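Local coordinates for hypothetical protein PA0094 (Pseudomonas aeruginosa, PDB 1TU1) that plays an essential role in delivering the toxin Tse6 to target cells, specifically in loading Tse6 onto VgrG1a, at residues K66-D78 against A85-G97. Residues are numbered along the deposited sequence; the frame is centred on the assembly and turned at random. Where two conformers were deposited one is given.
Sequences KQLPGFKLHKRWD and AAVLLDYQWQREG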
loop_
_atom_site.group_PDB
_atom_site.type_symbol
_atom_site.label_atom_id
_atom_site.label_comp_id
_atom_site.label_asym_id
_atom_site.label_seq_id
_atom_site.Cartn_x
_atom_site.Cartn_y
_atom_site.Cartn_z
ATOM N N LYS A 66 2.829 -7.699 -24.808
ATOM C CA LYS A 66 3.520 -8.993 -24.824
ATOM C C LYS A 66 3.067 -9.946 -23.700
ATOM O O LYS A 66 3.171 -11.166 -23.843
ATOM C CB LYS A 66 5.046 -8.821 -24.762
ATOM C CG LYS A 66 5.721 -7.890 -25.816
ATOM C CD LYS A 66 4.916 -7.588 -27.106
ATOM C CE LYS A 66 5.219 -6.177 -27.609
ATOM N NZ LYS A 66 4.521 -5.819 -28.875
ATOM N N GLN A 67 2.566 -9.404 -22.595
ATOM C CA GLN A 67 2.322 -10.205 -21.393
ATOM C C GLN A 67 0.851 -10.379 -21.025
ATOM O O GLN A 67 0.544 -11.263 -20.238
ATOM C CB GLN A 67 3.083 -9.632 -20.185
ATOM C CG GLN A 67 4.594 -9.876 -20.246
ATOM C CD GLN A 67 5.381 -9.123 -19.173
ATOM O OE1 GLN A 67 6.081 -9.735 -18.358
ATOM N NE2 GLN A 67 5.289 -7.803 -19.187
ATOM N N LEU A 68 -0.040 -9.546 -21.559
ATOM C CA LEU A 68 -1.456 -9.592 -21.195
ATOM C C LEU A 68 -2.295 -10.168 -22.339
ATOM O O LEU A 68 -2.514 -9.496 -23.351
ATOM C CB LEU A 68 -1.985 -8.206 -20.813
ATOM C CG LEU A 68 -1.282 -7.448 -19.675
ATOM C CD1 LEU A 68 -1.898 -6.086 -19.518
ATOM C CD2 LEU A 68 -1.367 -8.215 -18.369
ATOM N N PRO A 69 -2.780 -11.403 -22.179
ATOM C CA PRO A 69 -3.654 -12.014 -23.186
ATOM C C PRO A 69 -4.803 -11.100 -23.551
ATOM O O PRO A 69 -5.406 -10.497 -22.669
ATOM C CB PRO A 69 -4.175 -13.277 -22.485
ATOM C CG PRO A 69 -3.111 -13.644 -21.528
ATOM C CD PRO A 69 -2.533 -12.317 -21.044
ATOM N N GLY A 70 -5.074 -10.972 -24.845
ATOM C CA GLY A 70 -6.204 -10.193 -25.325
ATOM C C GLY A 70 -6.012 -8.691 -25.216
ATOM O O GLY A 70 -6.969 -7.940 -25.357
ATOM N N PHE A 71 -4.779 -8.244 -24.979
ATOM C CA PHE A 71 -4.525 -6.816 -24.791
ATOM C C PHE A 71 -5.006 -6.017 -26.008
ATOM O O PHE A 71 -4.749 -6.408 -27.144
ATOM C CB PHE A 71 -3.042 -6.535 -24.546
ATOM C CG PHE A 71 -2.710 -5.070 -24.516
ATOM C CD1 PHE A 71 -2.875 -4.332 -23.352
ATOM C CD2 PHE A 71 -2.244 -4.421 -25.653
ATOM C CE1 PHE A 71 -2.577 -2.977 -23.320
ATOM C CE2 PHE A 71 -1.948 -3.051 -25.617
ATOM C CZ PHE A 71 -2.119 -2.339 -24.452
ATOM N N LYS A 72 -5.703 -4.915 -25.751
ATOM C CA LYS A 72 -6.146 -4.001 -26.790
ATOM C C LYS A 72 -6.212 -2.562 -26.274
ATOM O O LYS A 72 -6.966 -2.247 -25.347
ATOM C CB LYS A 72 -7.509 -4.435 -27.320
ATOM C CG LYS A 72 -7.979 -3.704 -28.579
ATOM C CD LYS A 72 -9.340 -4.264 -29.027
ATOM C CE LYS A 72 -9.645 -3.994 -30.501
ATOM N NZ LYS A 72 -10.846 -4.775 -30.959
ATOM N N LEU A 73 -5.427 -1.684 -26.892
ATOM C CA LEU A 73 -5.395 -0.274 -26.505
ATOM C C LEU A 73 -6.564 0.480 -27.117
ATOM O O LEU A 73 -6.657 0.577 -28.331
ATOM C CB LEU A 73 -4.068 0.385 -26.940
ATOM C CG LEU A 73 -3.962 1.889 -26.650
ATOM C CD1 LEU A 73 -3.783 2.144 -25.149
ATOM C CD2 LEU A 73 -2.830 2.547 -27.439
ATOM N N HIS A 74 -7.444 1.027 -26.283
ATOM C CA HIS A 74 -8.502 1.905 -26.775
ATOM C C HIS A 74 -7.946 3.282 -27.114
ATOM O O HIS A 74 -8.127 3.759 -28.234
ATOM C CB HIS A 74 -9.631 2.086 -25.759
ATOM C CG HIS A 74 -10.461 0.858 -25.539
ATOM N ND1 HIS A 74 -9.959 -0.418 -25.678
ATOM C CD2 HIS A 74 -11.752 0.714 -25.149
ATOM C CE1 HIS A 74 -10.908 -1.296 -25.401
ATOM N NE2 HIS A 74 -12.005 -0.636 -25.075
ATOM N N LYS A 75 -7.285 3.922 -26.143
ATOM C CA LYS A 75 -6.829 5.297 -26.313
ATOM C C LYS A 75 -5.670 5.683 -25.379
ATOM O O LYS A 75 -5.665 5.333 -24.187
ATOM C CB LYS A 75 -7.985 6.279 -26.103
ATOM C CG LYS A 75 -7.659 7.677 -26.614
ATOM C CD LYS A 75 -8.852 8.608 -26.607
ATOM C CE LYS A 75 -8.424 10.039 -26.895
ATOM N NZ LYS A 75 -9.492 11.021 -26.583
ATOM N N ARG A 76 -4.722 6.436 -25.941
ATOM C CA ARG A 76 -3.616 7.009 -25.196
ATOM C C ARG A 76 -3.728 8.525 -25.176
ATOM O O ARG A 76 -4.053 9.154 -26.188
ATOM C CB ARG A 76 -2.293 6.579 -25.803
ATOM C CG ARG A 76 -1.122 7.394 -25.306
ATOM C CD ARG A 76 0.199 6.943 -25.810
ATOM N NE ARG A 76 1.210 7.885 -25.361
ATOM C CZ ARG A 76 2.492 7.604 -25.236
ATOM N NH1 ARG A 76 2.970 6.417 -25.583
ATOM N NH2 ARG A 76 3.321 8.543 -24.797
ATOM N N TRP A 77 -3.481 9.114 -24.011
ATOM C CA TRP A 77 -3.557 10.552 -23.832
ATOM C C TRP A 77 -2.290 11.028 -23.122
ATOM O O TRP A 77 -1.981 10.557 -22.022
ATOM C CB TRP A 77 -4.740 10.976 -22.969
ATOM C CG TRP A 77 -6.046 10.241 -23.111
ATOM C CD1 TRP A 77 -6.265 8.889 -23.045
ATOM C CD2 TRP A 77 -7.336 10.845 -23.263
ATOM N NE1 TRP A 77 -7.603 8.619 -23.185
ATOM C CE2 TRP A 77 -8.288 9.803 -23.311
ATOM C CE3 TRP A 77 -7.784 12.171 -23.374
ATOM C CZ2 TRP A 77 -9.662 10.039 -23.473
ATOM C CZ3 TRP A 77 -9.151 12.409 -23.531
ATOM C CH2 TRP A 77 -10.075 11.339 -23.579
ATOM N N ASP A 78 -1.580 11.965 -23.742
ATOM C CA ASP A 78 -0.431 12.625 -23.135
ATOM C C ASP A 78 -0.927 13.883 -22.474
ATOM O O ASP A 78 -1.460 14.768 -23.139
ATOM C CB ASP A 78 0.619 12.986 -24.178
ATOM C CG ASP A 78 1.289 11.780 -24.759
ATOM O OD1 ASP A 78 1.271 10.716 -24.118
ATOM O OD2 ASP A 78 1.883 11.795 -25.857
ATOM N N ALA A 85 4.681 15.418 -16.212
ATOM C CA ALA A 85 4.328 14.633 -17.381
ATOM C C ALA A 85 3.542 13.370 -16.976
ATOM O O ALA A 85 3.912 12.650 -16.045
ATOM C CB ALA A 85 5.579 14.232 -18.145
ATOM N N ALA A 86 2.494 13.084 -17.730
ATOM C CA ALA A 86 1.663 11.939 -17.458
ATOM C C ALA A 86 1.116 11.346 -18.749
ATOM O O ALA A 86 0.968 12.039 -19.743
ATOM C CB ALA A 86 0.526 12.368 -16.537
ATOM N N VAL A 87 0.849 10.052 -18.728
ATOM C CA VAL A 87 0.167 9.379 -19.824
ATOM C C VAL A 87 -1.008 8.569 -19.255
ATOM O O VAL A 87 -0.820 7.781 -18.319
ATOM C CB VAL A 87 1.111 8.454 -20.577
ATOM C CG1 VAL A 87 0.360 7.650 -21.674
ATOM C CG2 VAL A 87 2.272 9.245 -21.193
ATOM N N LEU A 88 -2.202 8.785 -19.810
ATOM C CA LEU A 88 -3.365 7.912 -19.590
ATOM C C LEU A 88 -3.501 6.894 -20.712
ATOM O O LEU A 88 -3.529 7.257 -21.919
ATOM C CB LEU A 88 -4.651 8.738 -19.451
ATOM C CG LEU A 88 -6.001 7.994 -19.495
ATOM C CD1 LEU A 88 -6.113 6.989 -18.372
ATOM C CD2 LEU A 88 -7.134 8.978 -19.381
ATOM N N LEU A 89 -3.572 5.621 -20.329
ATOM C CA LEU A 89 -3.830 4.531 -21.243
ATOM C C LEU A 89 -5.131 3.845 -20.867
ATOM O O LEU A 89 -5.222 3.254 -19.773
ATOM C CB LEU A 89 -2.742 3.482 -21.166
ATOM C CG LEU A 89 -1.326 3.894 -21.537
ATOM C CD1 LEU A 89 -0.440 2.711 -21.294
ATOM C CD2 LEU A 89 -1.246 4.357 -23.010
ATOM N N ASP A 90 -6.120 3.929 -21.759
ATOM C CA ASP A 90 -7.358 3.166 -21.650
ATOM C C ASP A 90 -7.193 1.910 -22.446
ATOM O O ASP A 90 -6.960 1.956 -23.655
ATOM C CB ASP A 90 -8.535 3.956 -22.181
ATOM C CG ASP A 90 -8.803 5.180 -21.369
ATOM O OD1 ASP A 90 -8.468 5.172 -20.159
ATOM O OD2 ASP A 90 -9.319 6.212 -21.834
ATOM N N TYR A 91 -7.255 0.772 -21.765
ATOM C CA TYR A 91 -7.100 -0.501 -22.434
ATOM C C TYR A 91 -7.886 -1.623 -21.780
ATOM O O TYR A 91 -8.337 -1.501 -20.643
ATOM C CB TYR A 91 -5.640 -0.878 -22.559
ATOM C CG TYR A 91 -4.846 -1.155 -21.280
ATOM C CD1 TYR A 91 -4.684 -2.461 -20.801
ATOM C CD2 TYR A 91 -4.160 -0.128 -20.622
ATOM C CE1 TYR A 91 -3.921 -2.728 -19.678
ATOM C CE2 TYR A 91 -3.393 -0.377 -19.498
ATOM C CZ TYR A 91 -3.270 -1.670 -19.025
ATOM O OH TYR A 91 -2.497 -1.924 -17.915
ATOM N N GLN A 92 -8.042 -2.705 -22.536
ATOM C CA GLN A 92 -8.654 -3.918 -22.038
ATOM C C GLN A 92 -7.693 -5.067 -22.213
ATOM O O GLN A 92 -6.772 -5.013 -23.057
ATOM C CB GLN A 92 -10.008 -4.184 -22.728
ATOM C CG GLN A 92 -9.963 -4.714 -24.183
ATOM C CD GLN A 92 -11.377 -5.026 -24.748
ATOM O OE1 GLN A 92 -12.194 -4.117 -24.969
ATOM N NE2 GLN A 92 -11.658 -6.313 -24.963
ATOM N N TRP A 93 -7.864 -6.083 -21.375
ATOM C CA TRP A 93 -7.240 -7.372 -21.597
ATOM C C TRP A 93 -8.118 -8.501 -21.016
ATOM O O TRP A 93 -9.129 -8.239 -20.359
ATOM C CB TRP A 93 -5.818 -7.427 -21.033
ATOM C CG TRP A 93 -5.723 -7.309 -19.542
ATOM C CD1 TRP A 93 -6.026 -6.206 -18.783
ATOM C CD2 TRP A 93 -5.284 -8.315 -18.621
ATOM N NE1 TRP A 93 -5.796 -6.468 -17.453
ATOM C CE2 TRP A 93 -5.342 -7.752 -17.323
ATOM C CE3 TRP A 93 -4.861 -9.641 -18.752
ATOM C CZ2 TRP A 93 -4.995 -8.465 -16.182
ATOM C CZ3 TRP A 93 -4.505 -10.349 -17.599
ATOM C CH2 TRP A 93 -4.574 -9.750 -16.338
ATOM N N GLN A 94 -7.716 -9.738 -21.277
ATOM C CA GLN A 94 -8.496 -10.907 -20.894
ATOM C C GLN A 94 -7.812 -11.624 -19.750
ATOM O O GLN A 94 -6.816 -12.322 -19.937
ATOM C CB GLN A 94 -8.670 -11.873 -22.080
ATOM C CG GLN A 94 -9.521 -13.124 -21.758
ATOM C CD GLN A 94 -9.517 -14.150 -22.896
ATOM O OE1 GLN A 94 -8.639 -15.034 -22.952
ATOM N NE2 GLN A 94 -10.485 -14.027 -23.805
ATOM N N ARG A 95 -8.385 -11.451 -18.563
ATOM C CA ARG A 95 -7.854 -11.999 -17.335
ATOM C C ARG A 95 -8.655 -13.248 -16.989
ATOM O O ARG A 95 -9.853 -13.170 -16.773
ATOM C CB ARG A 95 -8.004 -10.953 -16.228
ATOM C CG ARG A 95 -7.354 -11.317 -14.902
ATOM C CD ARG A 95 -7.587 -10.240 -13.890
ATOM N NE ARG A 95 -7.205 -10.534 -12.513
ATOM C CZ ARG A 95 -7.931 -11.255 -11.662
ATOM N NH1 ARG A 95 -9.049 -11.846 -12.058
ATOM N NH2 ARG A 95 -7.528 -11.372 -10.408
ATOM N N GLU A 96 -7.985 -14.390 -16.962
ATOM C CA GLU A 96 -8.605 -15.654 -16.608
ATOM C C GLU A 96 -9.874 -15.897 -17.403
ATOM O O GLU A 96 -10.821 -16.451 -16.880
ATOM C CB GLU A 96 -8.894 -15.709 -15.093
ATOM C CG GLU A 96 -7.676 -16.108 -14.283
ATOM C CD GLU A 96 -7.955 -16.267 -12.794
ATOM O OE1 GLU A 96 -8.940 -15.653 -12.263
ATOM O OE2 GLU A 96 -7.167 -17.008 -12.165
ATOM N N GLY A 97 -9.894 -15.459 -18.661
ATOM C CA GLY A 97 -10.987 -15.731 -19.583
ATOM C C GLY A 97 -12.033 -14.640 -19.731
ATOM O O GLY A 97 -12.975 -14.790 -20.513
HETATM O O HOH W 1 -9.537 -8.202 -24.539
#
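D90 meets H74 and K75 through its backbone and W77 through its carboxylate. The carbonyl of D90 is shared by two successive amides, H74 N at 2.8 Å, through a bent bond, and K75 N at 3.2 Å, in the carbonyl plane on a lone pair, while D90 N returns a bond to K75 O. Two residues, H74 and K75, thus stand opposite the single D90, a classic beta bulge. The D90 carboxylate is buried, and an acid suits the place because donors come to both oxygens: OD1 forms a salt bridge with R103, and OD2 takes the indole N-H, W77 NE1, from above the carboxylate plane at 3.3 Å. L88 lies alongside that indole, its CD2 over one face. Strands 72-81 and 84-95 form an antiparallel hairpin, strand 72-81 being an outermost strand of the six-stranded sheet within the chain. Beyond the bulge, W77 and L88 exchange backbone bonds, as do K72 and Q92 on the other side of it. A type II turn from L68 to F71 leads in from helix 53-67, with glycine suited to the positive phi (74°) of G70. P69, lacking an N-H, still offers its carbonyl to Q94 N at 2.8 Å, and a water joins G70 O to Q92 NE2. L68 sets CD2 over the six-membered ring of W93, 3.8 Å from its centroid. Y91 meets F71 obliquely, with planes at 51°, and its hydroxyl reaches Q104. R76, extended with CG anti to the backbone N (chi1 166°), runs beside L89 and covers V87 CG1 with a guanidinium face; its NE and NH2 both bond D78 OD1 at 3.1 Å.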